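Uncharacterized conserved protein (Methanopyrus kandleri AV19, PDB 2QYA) is of unknown function but belongs to the conserved DUF424 family and forms a two-chain assembly in the crystal. Local coordinates at residues L38-E42 with P43-G47; K48-E51 with P52-A56; G97-G101 with V102-Q106. The protein carries 2 engineered substitutions. One frame throughout, in Å; residues are numbered along the deposited sequence.

Interaction 1. Residues L38-E42 with P43-G47; sequences LHISE and PFYSG
A single helical turn, closed between Ser41 and Tyr45, follows directly on the strand that ends at His39. The Tyr45 N-H reaches back four residues to Ser41 O (N to O 2.8 Å) and meets it almost straight on, with an angle of 167° at the hydrogen. Just before it, Ile40 centres an inverse gamma turn in which Ser41 N gives a weak bond to His39 O. The two turns fold the Tyr45 ring back beside the chain that precedes it. With Tyr45 CG anti to the carbonyl carbon (chi1 -55°), its ring receives Ile40 CG2 over one face, 3.8 Å from the ring centroid, in a CH-pi contact offset toward the CD2 rim. Ser41 N lies at the ring edge, in plane, and Tyr45 OH ends against Leu38 CD1 at 3.9 Å. A serine in place of Tyr45 would probably leave Ile40 CG2 and the Leu38 methyls facing a gap. Ile40 and Tyr45 also both pack on Cys22, while Phe44, its ring edge near Ser41 OG, makes a cation-pi contact with Lys70 of the second subunit. The arrangement is that of an alpha-turn with an aromatic residue closing it over the hydrophobic side chains just upstream.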
loop_
_atom_site.group_PDB
_atom_site.type_symbol
_atom_site.label_atom_id
_atom_site.label_comp_id
_atom_site.label_asym_id
_atom_site.label_seq_id
_atom_site.Cartn_x
_atom_site.Cartn_y
_atom_site.Cartn_z
ATOM N N LEU A 38 -9.129 9.355 14.661
ATOM C CA LEU A 38 -8.242 8.291 14.241
ATOM C C LEU A 38 -8.075 7.302 15.383
ATOM O O LEU A 38 -7.694 7.665 16.492
ATOM C CB LEU A 38 -6.886 8.825 13.738
ATOM C CG LEU A 38 -5.836 7.777 13.310
ATOM C CD1 LEU A 38 -6.333 6.805 12.220
ATOM C CD2 LEU A 38 -4.509 8.415 12.895
ATOM N N HIS A 39 -8.398 6.052 15.088
ATOM C CA HIS A 39 -8.134 4.930 15.985
ATOM C C HIS A 39 -6.797 4.304 15.592
ATOM O O HIS A 39 -6.664 3.762 14.494
ATOM C CB HIS A 39 -9.266 3.897 15.877
ATOM C CG HIS A 39 -10.636 4.501 15.941
ATOM N ND1 HIS A 39 -11.360 4.824 14.813
ATOM C CD2 HIS A 39 -11.406 4.858 16.997
ATOM C CE1 HIS A 39 -12.521 5.342 15.171
ATOM N NE2 HIS A 39 -12.576 5.371 16.491
ATOM N N ILE A 40 -5.803 4.408 16.467
ATOM C CA ILE A 40 -4.505 3.768 16.210
ATOM C C ILE A 40 -4.645 2.279 16.568
ATOM O O ILE A 40 -4.136 1.810 17.590
ATOM C CB ILE A 40 -3.312 4.442 16.960
ATOM C CG1 ILE A 40 -3.510 5.949 17.128
ATOM C CG2 ILE A 40 -2.012 4.181 16.258
ATOM C CD1 ILE A 40 -3.751 6.740 15.855
ATOM N N SER A 41 -5.346 1.552 15.696
ATOM C CA SER A 41 -5.826 0.193 15.976
ATOM C C SER A 41 -4.800 -0.870 15.659
ATOM O O SER A 41 -4.068 -0.756 14.680
ATOM C CB SER A 41 -7.127 -0.098 15.201
ATOM O OG SER A 41 -6.889 -0.294 13.810
ATOM N N GLU A 42 -4.792 -1.909 16.496
ATOM C CA GLU A 42 -3.863 -3.039 16.410
ATOM C C GLU A 42 -3.773 -3.700 15.027
ATOM O O GLU A 42 -2.659 -3.956 14.544
ATOM C CB GLU A 42 -4.150 -4.078 17.511
ATOM C CG GLU A 42 -3.562 -5.471 17.236
ATOM C CD GLU A 42 -2.903 -6.139 18.463
ATOM O OE1 GLU A 42 -2.678 -5.454 19.498
ATOM O OE2 GLU A 42 -2.588 -7.359 18.368
ATOM N N PRO A 43 -4.923 -3.970 14.372
ATOM C CA PRO A 43 -4.751 -4.606 13.058
ATOM C C PRO A 43 -3.894 -3.758 12.085
ATOM O O PRO A 43 -2.959 -4.287 11.508
ATOM C CB PRO A 43 -6.189 -4.796 12.564
ATOM C CG PRO A 43 -6.997 -3.826 13.359
ATOM C CD PRO A 43 -6.342 -3.753 14.695
ATOM N N PHE A 44 -4.174 -2.459 11.970
ATOM C CA PHE A 44 -3.442 -1.560 11.063
ATOM C C PHE A 44 -2.061 -1.165 11.559
ATOM O O PHE A 44 -1.092 -1.117 10.790
ATOM C CB PHE A 44 -4.248 -0.294 10.812
ATOM C CG PHE A 44 -5.263 -0.440 9.738
ATOM C CD1 PHE A 44 -4.933 -0.172 8.417
ATOM C CD2 PHE A 44 -6.557 -0.850 10.039
ATOM C CE1 PHE A 44 -5.877 -0.306 7.410
ATOM C CE2 PHE A 44 -7.518 -0.995 9.034
ATOM C CZ PHE A 44 -7.179 -0.719 7.715
ATOM N N TYR A 45 -1.981 -0.857 12.847
ATOM C CA TYR A 45 -0.726 -0.490 13.463
ATOM C C TYR A 45 -0.380 -1.596 14.432
ATOM O O TYR A 45 -1.042 -1.760 15.447
ATOM C CB TYR A 45 -0.878 0.821 14.214
ATOM C CG TYR A 45 -1.413 1.960 13.386
ATOM C CD1 TYR A 45 -0.580 2.688 12.540
ATOM C CD2 TYR A 45 -2.759 2.333 13.469
ATOM C CE1 TYR A 45 -1.092 3.766 11.781
ATOM C CE2 TYR A 45 -3.274 3.403 12.715
ATOM C CZ TYR A 45 -2.430 4.107 11.883
ATOM O OH TYR A 45 -2.927 5.162 11.155
ATOM N N SER A 46 0.627 -2.381 14.111
ATOM C CA SER A 46 1.016 -3.478 14.974
ATOM C C SER A 46 2.196 -4.085 14.313
ATOM O O SER A 46 2.037 -4.963 13.472
ATOM C CB SER A 46 -0.080 -4.540 15.058
ATOM O OG SER A 46 -0.207 -5.186 13.790
ATOM N N GLY A 47 3.378 -3.627 14.668
ATOM C CA GLY A 47 4.554 -4.077 13.971
ATOM C C GLY A 47 5.512 -4.796 14.866
ATOM O O GLY A 47 5.201 -5.081 16.023
#

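Interaction 2. Residues K48-E51 with P52-A56; sequences KSME and PDRAA. Engineered in segment 48-51: Met50 (natural residue Leu).
Met50 and Glu51 meet the first turn of helix 52-66 at a strand-to-helix junction, the start of a beta-alpha-beta crossover that carries the chain from edge strand 48-50 to strand 71-77. The short strand and helix axes make an angle of 120° and come within 8.1 Å of each other. Glu51 occupies the N-cap position, and its carbonyl is the acceptor that starts the helical pattern: Ala55 N donates to Glu51 O over 3.0 Å with an N-H...O angle of 158°, from a position tilted somewhat out of the carbonyl plane. Arg54 N also turns toward Glu51 O, at 2.7 Å, but this second bond is strongly bent and weak. Asp53 N is near the same oxygen yet too poorly directed to bond to it. Pro52, first residue of the helix, has no N-H needing an acceptor, and its own carbonyl continues the pattern by taking the N-H of Ala56 (Pro52 O to Ala56 N 2.8 Å). On the strand side, Lys48 and Met50 pair through their backbones with Leu8 and Val6, and Ser49 OG is hydrogen-bonded to both Glu24 and Arg5. The Glu51 side chain, bent at chi2, lies against the proline ring, with Glu51 CG 3.5 Å from Pro52 CD. Behind the junction, Pro52 and Ala55 pack on Val84 of helix 79-87. Met50, an engineered replacement for leucine, crosses the Arg54 side chain at about a right angle. Its thioether bends at the last torsion and carries the terminal methyl onto the aliphatic part of the arginine, while nearer the backbone Met50 CG rests 3.9 Å from Ala55 CB.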
loop_
_atom_site.group_PDB
_atom_site.type_symbol
_atom_site.label_atom_id
_atom_site.label_comp_id
_atom_site.label_asym_id
_atom_site.label_seq_id
_atom_site.Cartn_x
_atom_site.Cartn_y
_atom_site.Cartn_z
ATOM N N LYS A 48 6.662 -5.136 14.321
ATOM C CA LYS A 48 7.756 -5.577 15.145
ATOM C C LYS A 48 8.283 -4.368 15.949
ATOM O O LYS A 48 8.572 -3.298 15.372
ATOM C CB LYS A 48 8.862 -6.177 14.282
ATOM C CG LYS A 48 10.130 -6.535 15.055
ATOM C CD LYS A 48 11.100 -7.334 14.188
ATOM C CE LYS A 48 12.401 -7.588 14.942
ATOM N NZ LYS A 48 13.277 -8.613 14.299
ATOM N N SER A 49 8.404 -4.534 17.264
ATOM C CA SER A 49 8.873 -3.445 18.126
ATOM C C SER A 49 10.370 -3.389 18.022
ATOM O O SER A 49 11.060 -4.398 18.215
ATOM C CB SER A 49 8.400 -3.616 19.568
ATOM O OG SER A 49 8.874 -2.581 20.442
ATOM N N MET A 50 10.891 -2.232 17.637
ATOM C CA MET A 50 12.343 -2.113 17.559
ATOM C C MET A 50 12.861 -0.727 17.913
ATOM O O MET A 50 12.099 0.231 18.084
ATOM C CB MET A 50 12.902 -2.644 16.218
ATOM C CG MET A 50 12.487 -1.878 14.932
ATOM S SD MET A 50 12.575 -2.803 13.346
ATOM C CE MET A 50 14.233 -3.230 13.130
ATOM N N GLU A 51 14.168 -0.672 18.085
ATOM C CA GLU A 51 14.888 0.525 18.422
ATOM C C GLU A 51 15.059 1.337 17.128
ATOM O O GLU A 51 15.439 0.788 16.091
ATOM C CB GLU A 51 16.248 0.137 19.034
ATOM C CG GLU A 51 17.073 1.286 19.634
ATOM C CD GLU A 51 16.462 1.935 20.904
ATOM O OE1 GLU A 51 15.506 1.360 21.512
ATOM O OE2 GLU A 51 16.960 3.036 21.289
ATOM N N PRO A 52 14.784 2.649 17.203
ATOM C CA PRO A 52 14.796 3.596 16.071
ATOM C C PRO A 52 15.925 3.352 15.074
ATOM O O PRO A 52 15.678 3.297 13.872
ATOM C CB PRO A 52 14.949 4.970 16.749
ATOM C CG PRO A 52 14.906 4.709 18.267
ATOM C CD PRO A 52 14.411 3.309 18.466
ATOM N N ASP A 53 17.151 3.197 15.570
ATOM C CA ASP A 53 18.313 2.980 14.705
ATOM C C ASP A 53 18.173 1.707 13.893
ATOM O O ASP A 53 18.548 1.678 12.728
ATOM C CB ASP A 53 19.607 2.924 15.511
ATOM C CG ASP A 53 20.105 4.292 15.926
ATOM O OD1 ASP A 53 19.356 5.315 15.813
ATOM O OD2 ASP A 53 21.271 4.344 16.377
ATOM N N ARG A 54 17.646 0.652 14.503
ATOM C CA ARG A 54 17.380 -0.584 13.763
ATOM C C ARG A 54 16.216 -0.416 12.786
ATOM O O ARG A 54 16.248 -0.978 11.699
ATOM C CB ARG A 54 17.152 -1.793 14.692
ATOM C CG ARG A 54 17.398 -3.133 13.964
ATOM C CD ARG A 54 17.305 -4.409 14.853
ATOM N NE ARG A 54 17.419 -5.664 14.074
ATOM C CZ ARG A 54 18.506 -6.080 13.402
ATOM N NH1 ARG A 54 18.483 -7.251 12.749
ATOM N NH2 ARG A 54 19.619 -5.341 13.359
ATOM N N ALA A 55 15.204 0.349 13.169
ATOM C CA ALA A 55 14.102 0.635 12.240
ATOM C C ALA A 55 14.602 1.370 10.979
ATOM O O ALA A 55 14.308 0.944 9.858
ATOM C CB ALA A 55 12.983 1.403 12.935
ATOM N N ALA A 56 15.399 2.427 11.178
ATOM C CA ALA A 56 16.027 3.169 10.077
ATOM C C ALA A 56 16.809 2.282 9.124
ATOM O O ALA A 56 16.719 2.443 7.897
ATOM C CB ALA A 56 16.917 4.307 10.610
#

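Interaction 3. Residues G97-G101 with V102-Q106; sequences GELGG and VPHVQ
Residues 97-98 and 103-106 run antiparallel, with Gly97 and His104 as a hydrogen-bonded pair and Glu98 and Pro103 as the adjacent non-hydrogen-bonded pair, their CA atoms 4.0 Å apart. Across the first pair, His104 N donates to Gly97 O over 3.2 Å, coming from well above the carbonyl plane, whereas the return bond from Gly97 N to His104 O is weak, bent to 119°. Towards the turn, Leu99 N gives a short, fairly straight bond of 2.6 Å to Val102 O. Gly100 and Gly101 then reverse the chain, both with positive phi and with torsions close to those of a type I' turn. The Glu98 side chain curls back over this reversal: OE2 accepts the Gly101 N-H at 2.8 Å, the donor lying above the carboxylate plane, so that an amide within the turn is satisfied from the first strand. Leu99 and His104 lie side by side. With His104 CG anti to its backbone nitrogen (chi1 -180°), the ring is set beneath Leu99, whose CD2 lies over the ring centre, 4.0 Å from the centroid, a CH-pi contact. At the polar end of the same ring, NE2 is hydrogen-bonded to Asp15 of the second subunit. Val102 turns to Leu77 of strand 71-77 and Leu31 of strand 30-33. Together these contacts make a tight, glycine-turned beta hairpin at the edge of the mixed sheet, its histidine joining the two subunits.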
loop_
_atom_site.group_PDB
_atom_site.type_symbol
_atom_site.label_atom_id
_atom_site.label_comp_id
_atom_site.label_asym_id
_atom_site.label_seq_id
_atom_site.Cartn_x
_atom_site.Cartn_y
_atom_site.Cartn_z
ATOM N N GLY A 97 4.842 16.006 8.232
ATOM C CA GLY A 97 3.584 16.658 8.551
ATOM C C GLY A 97 3.180 16.393 9.983
ATOM O O GLY A 97 4.028 16.194 10.850
ATOM N N GLU A 98 1.878 16.423 10.229
ATOM C CA GLU A 98 1.346 16.113 11.536
ATOM C C GLU A 98 -0.095 15.701 11.365
ATOM O O GLU A 98 -0.744 16.090 10.390
ATOM C CB GLU A 98 1.444 17.313 12.494
ATOM C CG GLU A 98 0.263 18.262 12.402
ATOM C CD GLU A 98 -0.301 18.603 13.768
ATOM O OE1 GLU A 98 0.510 18.974 14.664
ATOM O OE2 GLU A 98 -1.543 18.483 13.932
ATOM N N LEU A 99 -0.593 14.912 12.307
ATOM C CA LEU A 99 -1.961 14.423 12.249
ATOM C C LEU A 99 -2.520 14.277 13.653
ATOM O O LEU A 99 -2.275 13.274 14.320
ATOM C CB LEU A 99 -2.007 13.079 11.522
ATOM C CG LEU A 99 -3.232 12.837 10.640
ATOM C CD1 LEU A 99 -3.252 13.815 9.433
ATOM C CD2 LEU A 99 -3.286 11.360 10.195
ATOM N N GLY A 100 -3.261 15.285 14.102
ATOM C CA GLY A 100 -3.811 15.312 15.455
ATOM C C GLY A 100 -2.778 15.750 16.469
ATOM O O GLY A 100 -2.680 15.162 17.547
ATOM N N GLY A 101 -1.992 16.767 16.115
ATOM C CA GLY A 101 -0.900 17.240 16.972
ATOM C C GLY A 101 0.282 16.287 17.054
ATOM O O GLY A 101 1.293 16.598 17.718
ATOM N N VAL A 102 0.163 15.132 16.388
ATOM C CA VAL A 102 1.225 14.106 16.365
ATOM C C VAL A 102 1.927 14.092 15.008
ATOM O O VAL A 102 1.255 14.102 13.988
ATOM C CB VAL A 102 0.661 12.689 16.660
ATOM C CG1 VAL A 102 1.792 11.657 16.669
ATOM C CG2 VAL A 102 -0.079 12.658 17.998
ATOM N N PRO A 103 3.274 14.059 14.987
ATOM C CA PRO A 103 3.961 14.039 13.692
ATOM C C PRO A 103 3.523 12.877 12.789
ATOM O O PRO A 103 3.256 11.767 13.264
ATOM C CB PRO A 103 5.434 13.924 14.073
ATOM C CG PRO A 103 5.511 14.509 15.475
ATOM C CD PRO A 103 4.224 14.090 16.117
ATOM N N HIS A 104 3.444 13.154 11.493
ATOM C CA HIS A 104 2.965 12.182 10.527
ATOM C C HIS A 104 3.646 12.453 9.207
ATOM O O HIS A 104 3.873 13.599 8.859
ATOM C CB HIS A 104 1.454 12.294 10.372
ATOM C CG HIS A 104 0.859 11.327 9.392
ATOM N ND1 HIS A 104 0.444 11.703 8.135
ATOM C CD2 HIS A 104 0.566 10.009 9.505
ATOM C CE1 HIS A 104 -0.059 10.658 7.507
ATOM N NE2 HIS A 104 0.003 9.616 8.315
ATOM N N VAL A 105 4.033 11.389 8.516
ATOM C CA VAL A 105 4.497 11.482 7.140
ATOM C C VAL A 105 3.939 10.317 6.300
ATOM O O VAL A 105 3.836 9.178 6.776
ATOM C CB VAL A 105 6.035 11.637 7.009
ATOM C CG1 VAL A 105 6.801 10.303 7.182
ATOM C CG2 VAL A 105 6.370 12.288 5.621
ATOM N N GLN A 106 3.529 10.649 5.068
ATOM C CA GLN A 106 3.180 9.675 4.031
ATOM C C GLN A 106 4.006 9.945 2.756
ATOM O O GLN A 106 4.084 11.111 2.287
ATOM C CB GLN A 106 1.685 9.744 3.761
ATOM C CG GLN A 106 1.103 8.506 3.040
ATOM C CD GLN A 106 -0.246 8.054 3.617
ATOM O OE1 GLN A 106 -0.695 6.943 3.363
ATOM N NE2 GLN A 106 -0.882 8.915 4.394
#

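Overall arrangement
Followed from the N terminus, the three contacts come in series, none nesting in or crossing another. Interaction 1 closes a turn as the chain leaves the two-stranded sheet of strands 30-33 and 36-39; interaction 2 takes up the chain at once, passing from strand 48-50 at one edge of the mixed sheet into helix 52-66. Interaction 3 comes much later and reverses the chain at the other edge, between strands 97-98 and 103-109. Although remote in sequence, interactions 1 and 3 pack together where Leu38 CD2 meets Leu99 CD2 at 4.2 Å, and both reach the second subunit. Interactions 2 and 3 stay about 12 Å apart at their nearest atoms.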